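Local coordinates for copper-transporting ATPase PAA1, chloroplastic (Arabidopsis thaliana, PDB 5LBD), which uses ATP hydrolysis to carry monovalent copper across the plastid envelope into the stroma, and is represented here by its nucleotide-binding N-domain, at residues Ala77-Asn81 with Lys82-Val86; Ile118-Asn122 with Thr123-Val127. The protein carries 2 engineered substitutions. One frame throughout, in Å; residues are numbered along the deposited sequence.

How the interactions relate
Interactions 1 and 2 are the ends of two successive beta hairpins in the six-stranded antiparallel sheet of the N-domain, with centres about 10 Å apart. Their inner strands, 82-87 and 115-120, are neighbours, so the two turns lie side by side at one end of the sheet. The evidence is a set of probable backbone hydrogen bonds, R83 O to D121 N at 2.8 Å and T85 N to G119 O at 2.9 Å. The D121 carboxylate also accepts a hydrogen bond from R83 N at its OD1, tying the second turn directly to the first hairpin. On one face of the sheet, helix 26-37 packs against V79 and V84 of interaction 1 and against I118 and V120 of interaction 2.

Interaction 1. Residues Ala77-Asn81 with Lys82-Val86; sequences AIVNN and KRVTV
A77-N81 and K82-V86 form a tight antiparallel hairpin, with V79 and K82 as the last pair before its type I' turn, joining strands 74-79 and 82-87 of the N-domain sheet. Two hydrogen-bonded pairs establish the register. A77 and V84 exchange bonds, that from V84 N to A77 O (3.0 Å) being almost straight at 174°. V79 N reaches K82 O in its carbonyl plane at 2.8 Å, whereas K82 N approaches V79 O (2.9 Å) from above the carbonyl plane. Between these pairs, the I78 and R83 side chains cross on one face, I78 CD1 lying 3.6 Å from R83 CG; the guanidinium continues to H95 O. On the other face V79 CB meets V84 CG2 at 4.0 Å, beneath helix 26-37. K82 extends from this same face, and bends at chi3 (-82°) and chi4 (-66°) curl its chain back over the turn, bringing NZ to N80 O at 2.9 Å. Were K82 cut back to an alanine, N80 O would probably lose this bond and the turn would be less firmly held. The chemistry thus sets an apolar face of V79 and V84, packed on helix 26-37, against a turn in which one carbonyl, that of N80, is bonded by the lysine ammonium.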
loop_
_atom_site.group_PDB
_atom_site.type_symbol
_atom_site.label_atom_id
_atom_site.label_comp_id
_atom_site.label_asym_id
_atom_site.label_seq_id
_atom_site.Cartn_x
_atom_site.Cartn_y
_atom_site.Cartn_z
ATOM N N ALA A 77 5.490 7.425 1.207
ATOM C CA ALA A 77 6.924 7.591 1.038
ATOM C C ALA A 77 7.174 7.678 -0.453
ATOM O O ALA A 77 6.294 7.385 -1.265
ATOM C CB ALA A 77 7.714 6.442 1.698
ATOM N N ILE A 78 8.367 8.090 -0.817
ATOM C CA ILE A 78 8.794 8.027 -2.202
ATOM C C ILE A 78 9.506 6.704 -2.385
ATOM O O ILE A 78 10.491 6.419 -1.705
ATOM C CB ILE A 78 9.703 9.195 -2.571
ATOM C CG1 ILE A 78 8.998 10.516 -2.274
ATOM C CG2 ILE A 78 10.148 9.124 -4.036
ATOM C CD1 ILE A 78 7.759 10.741 -3.064
ATOM N N VAL A 79 9.034 5.916 -3.342
ATOM C CA VAL A 79 9.651 4.634 -3.654
ATOM C C VAL A 79 9.988 4.646 -5.128
ATOM O O VAL A 79 9.093 4.813 -5.962
ATOM C CB VAL A 79 8.717 3.470 -3.307
ATOM C CG1 VAL A 79 9.390 2.134 -3.584
ATOM C CG2 VAL A 79 8.297 3.557 -1.886
ATOM N N ASN A 80 11.273 4.498 -5.441
ATOM C CA ASN A 80 11.755 4.555 -6.813
ATOM C C ASN A 80 11.068 5.679 -7.576
ATOM O O ASN A 80 10.472 5.479 -8.632
ATOM C CB ASN A 80 11.555 3.212 -7.506
ATOM C CG ASN A 80 12.450 2.109 -6.927
ATOM O OD1 ASN A 80 13.410 2.384 -6.197
ATOM N ND2 ASN A 80 12.144 0.855 -7.266
ATOM N N ASN A 81 11.138 6.881 -7.005
ATOM C CA ASN A 81 10.674 8.110 -7.631
ATOM C C ASN A 81 9.159 8.192 -7.767
ATOM O O ASN A 81 8.653 9.035 -8.519
ATOM C CB ASN A 81 11.318 8.315 -8.999
ATOM C CG ASN A 81 12.785 8.603 -8.898
ATOM O OD1 ASN A 81 13.609 7.930 -9.512
ATOM N ND2 ASN A 81 13.127 9.618 -8.116
ATOM N N LYS A 82 8.413 7.357 -7.056
ATOM C CA LYS A 82 6.962 7.419 -7.078
ATOM C C LYS A 82 6.444 7.756 -5.696
ATOM O O LYS A 82 6.963 7.255 -4.700
ATOM C CB LYS A 82 6.362 6.085 -7.552
ATOM C CG LYS A 82 6.693 5.763 -8.983
ATOM C CD LYS A 82 6.305 4.333 -9.306
ATOM C CE LYS A 82 7.364 3.340 -8.842
ATOM N NZ LYS A 82 8.631 3.520 -9.596
ATOM N N ARG A 83 5.367 8.555 -5.630
ATOM C CA ARG A 83 4.697 8.821 -4.359
ATOM C C ARG A 83 3.721 7.686 -4.077
ATOM O O ARG A 83 2.671 7.591 -4.718
ATOM C CB ARG A 83 3.943 10.150 -4.399
ATOM C CG ARG A 83 4.754 11.319 -4.922
ATOM C CD ARG A 83 3.994 12.683 -4.804
ATOM N NE ARG A 83 2.789 12.774 -5.642
ATOM C CZ ARG A 83 1.562 12.449 -5.233
ATOM N NH1 ARG A 83 1.352 12.014 -3.984
ATOM N NH2 ARG A 83 0.541 12.564 -6.081
ATOM N N VAL A 84 4.047 6.846 -3.104
ATOM C CA VAL A 84 3.288 5.632 -2.823
ATOM C C VAL A 84 2.558 5.853 -1.508
ATOM O O VAL A 84 3.196 6.112 -0.486
ATOM C CB VAL A 84 4.182 4.387 -2.758
ATOM C CG1 VAL A 84 3.352 3.173 -2.391
ATOM C CG2 VAL A 84 4.870 4.163 -4.077
ATOM N N THR A 85 1.231 5.757 -1.532
ATOM C CA THR A 85 0.407 5.925 -0.349
ATOM C C THR A 85 -0.198 4.587 0.033
ATOM O O THR A 85 -0.552 3.778 -0.821
ATOM C CB THR A 85 -0.720 6.923 -0.567
ATOM O OG1 THR A 85 -1.452 6.541 -1.734
ATOM C CG2 THR A 85 -0.140 8.298 -0.746
ATOM N N VAL A 86 -0.352 4.379 1.335
ATOM C CA VAL A 86 -0.930 3.181 1.908
ATOM C C VAL A 86 -1.879 3.633 3.006
ATOM O O VAL A 86 -1.427 4.176 4.022
ATOM C CB VAL A 86 0.122 2.247 2.489
ATOM C CG1 VAL A 86 -0.516 1.033 2.987
ATOM C CG2 VAL A 86 1.200 1.912 1.451
#

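Interaction 2. Residues Ile118-Asn122 with Thr123-Val127; sequences IGVDN and TLAAV
V120 and A125 make the closest apolar contact of this hairpin, V120 CG2 lying 3.8 Å from A125 CB. The V120 branch involved is the one beside its backbone N, since CG1 takes the position anti to that N. Next to this pair, I118 CB faces A126 CB at 4.2 Å. I118 and A126 both touch V29 of helix 26-37, and V120 touches L32, so this face is packed under that helix. L124 emerges on the other face and meets L103 of helix 101-107, while its CD1 also lies against I118 O.

The backbone explains why two consecutive alanines oppose one isoleucine. I118 O accepts a bond in its carbonyl plane from A125 N at 2.8 Å and a weak one from A126 N at 3.3 Å, so a single carbonyl serves two amides. A126 O in turn accepts from I118 N, completing the pair. Beyond the bulge, G119 CA directs a CA-H...O contact to T123 O, the same oxygen that takes V120 N at 2.9 Å. The reciprocal bond, from T123 N to V120 O, comes in 42° out of the carbonyl plane.

At the polar edge, D121 has phi 52° with psi -121°, the first inner position of a type II' turn, a region usually occupied by glycine. T123 OG1 sits beside its own backbone N and turns back toward the turn, where a water bridges it (3.2 Å from OG1) to N122 N (3.0 Å from the water). The N122 amide nitrogen ND2 is bonded to G96 O, holding the turn to the loop there. Altogether this is a two-residue type II' hairpin followed by a classic beta bulge, joining strands 115-120 and 123-130 within the antiparallel sheet of the P-type ATPase N-domain.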
loop_
_atom_site.group_PDB
_atom_site.type_symbol
_atom_site.label_atom_id
_atom_site.label_comp_id
_atom_site.label_asym_id
_atom_site.label_seq_id
_atom_site.Cartn_x
_atom_site.Cartn_y
_atom_site.Cartn_z
ATOM N N ILE A 118 -3.998 1.574 -1.967
ATOM C CA ILE A 118 -2.665 1.900 -2.428
ATOM C C ILE A 118 -2.785 2.912 -3.550
ATOM O O ILE A 118 -3.432 2.647 -4.574
ATOM C CB ILE A 118 -1.916 0.664 -2.922
ATOM C CG1 ILE A 118 -1.985 -0.476 -1.896
ATOM C CG2 ILE A 118 -0.488 1.044 -3.226
ATOM C CD1 ILE A 118 -1.482 -0.122 -0.540
ATOM N N GLY A 119 -2.153 4.071 -3.366
ATOM C CA GLY A 119 -2.001 5.032 -4.437
ATOM C C GLY A 119 -0.562 5.051 -4.921
ATOM O O GLY A 119 0.383 4.881 -4.132
ATOM N N VAL A 120 -0.398 5.311 -6.211
ATOM C CA VAL A 120 0.916 5.490 -6.822
ATOM C C VAL A 120 0.823 6.740 -7.672
ATOM O O VAL A 120 0.085 6.765 -8.664
ATOM C CB VAL A 120 1.356 4.283 -7.661
ATOM C CG1 VAL A 120 2.739 4.520 -8.164
ATOM C CG2 VAL A 120 1.353 3.055 -6.801
ATOM N N ASP A 121 1.494 7.806 -7.235
ATOM C CA ASP A 121 1.347 9.124 -7.849
ATOM C C ASP A 121 -0.142 9.482 -7.920
ATOM O O ASP A 121 -0.799 9.546 -6.874
ATOM C CB ASP A 121 2.045 9.150 -9.215
ATOM C CG ASP A 121 3.586 9.114 -9.088
ATOM O OD1 ASP A 121 4.131 9.613 -8.070
ATOM O OD2 ASP A 121 4.261 8.596 -10.006
ATOM N N ASN A 122 -0.702 9.733 -9.106
ATOM C CA ASN A 122 -2.099 10.137 -9.180
ATOM C C ASN A 122 -3.035 8.982 -9.506
ATOM O O ASN A 122 -4.187 9.215 -9.874
ATOM C CB ASN A 122 -2.256 11.276 -10.173
ATOM C CG ASN A 122 -1.739 12.592 -9.611
ATOM O OD1 ASN A 122 -0.672 13.068 -9.992
ATOM N ND2 ASN A 122 -2.494 13.179 -8.692
ATOM N N THR A 123 -2.581 7.744 -9.326
ATOM C CA THR A 123 -3.354 6.562 -9.689
ATOM C C THR A 123 -3.774 5.793 -8.446
ATOM O O THR A 123 -2.958 5.546 -7.547
ATOM C CB THR A 123 -2.546 5.664 -10.616
ATOM O OG1 THR A 123 -2.270 6.378 -11.820
ATOM C CG2 THR A 123 -3.326 4.413 -10.948
ATOM N N LEU A 124 -5.048 5.426 -8.387
ATOM C CA LEU A 124 -5.490 4.484 -7.366
ATOM C C LEU A 124 -5.116 3.118 -7.898
ATOM O O LEU A 124 -5.694 2.644 -8.877
ATOM C CB LEU A 124 -6.989 4.604 -7.116
ATOM C CG LEU A 124 -7.646 3.633 -6.164
ATOM C CD1 LEU A 124 -7.014 3.727 -4.807
ATOM C CD2 LEU A 124 -9.136 3.943 -6.066
ATOM N N ALA A 125 -4.098 2.518 -7.302
ATOM C CA ALA A 125 -3.448 1.354 -7.848
ATOM C C ALA A 125 -4.074 0.040 -7.407
ATOM O O ALA A 125 -3.990 -0.940 -8.161
ATOM C CB ALA A 125 -1.972 1.349 -7.457
ATOM N N ALA A 126 -4.614 -0.030 -6.193
ATOM C CA ALA A 126 -4.999 -1.327 -5.663
ATOM C C ALA A 126 -5.766 -1.160 -4.368
ATOM O O ALA A 126 -5.719 -0.120 -3.706
ATOM C CB ALA A 126 -3.767 -2.200 -5.409
ATOM N N VAL A 127 -6.448 -2.225 -3.988
ATOM C CA VAL A 127 -6.973 -2.363 -2.643
ATOM C C VAL A 127 -6.442 -3.700 -2.141
ATOM O O VAL A 127 -6.348 -4.666 -2.902
ATOM C CB VAL A 127 -8.516 -2.251 -2.583
ATOM C CG1 VAL A 127 -9.200 -3.299 -3.434
ATOM C CG2 VAL A 127 -8.999 -2.328 -1.141
HETATM O O HOH W 1 -0.221 8.898 -11.904
#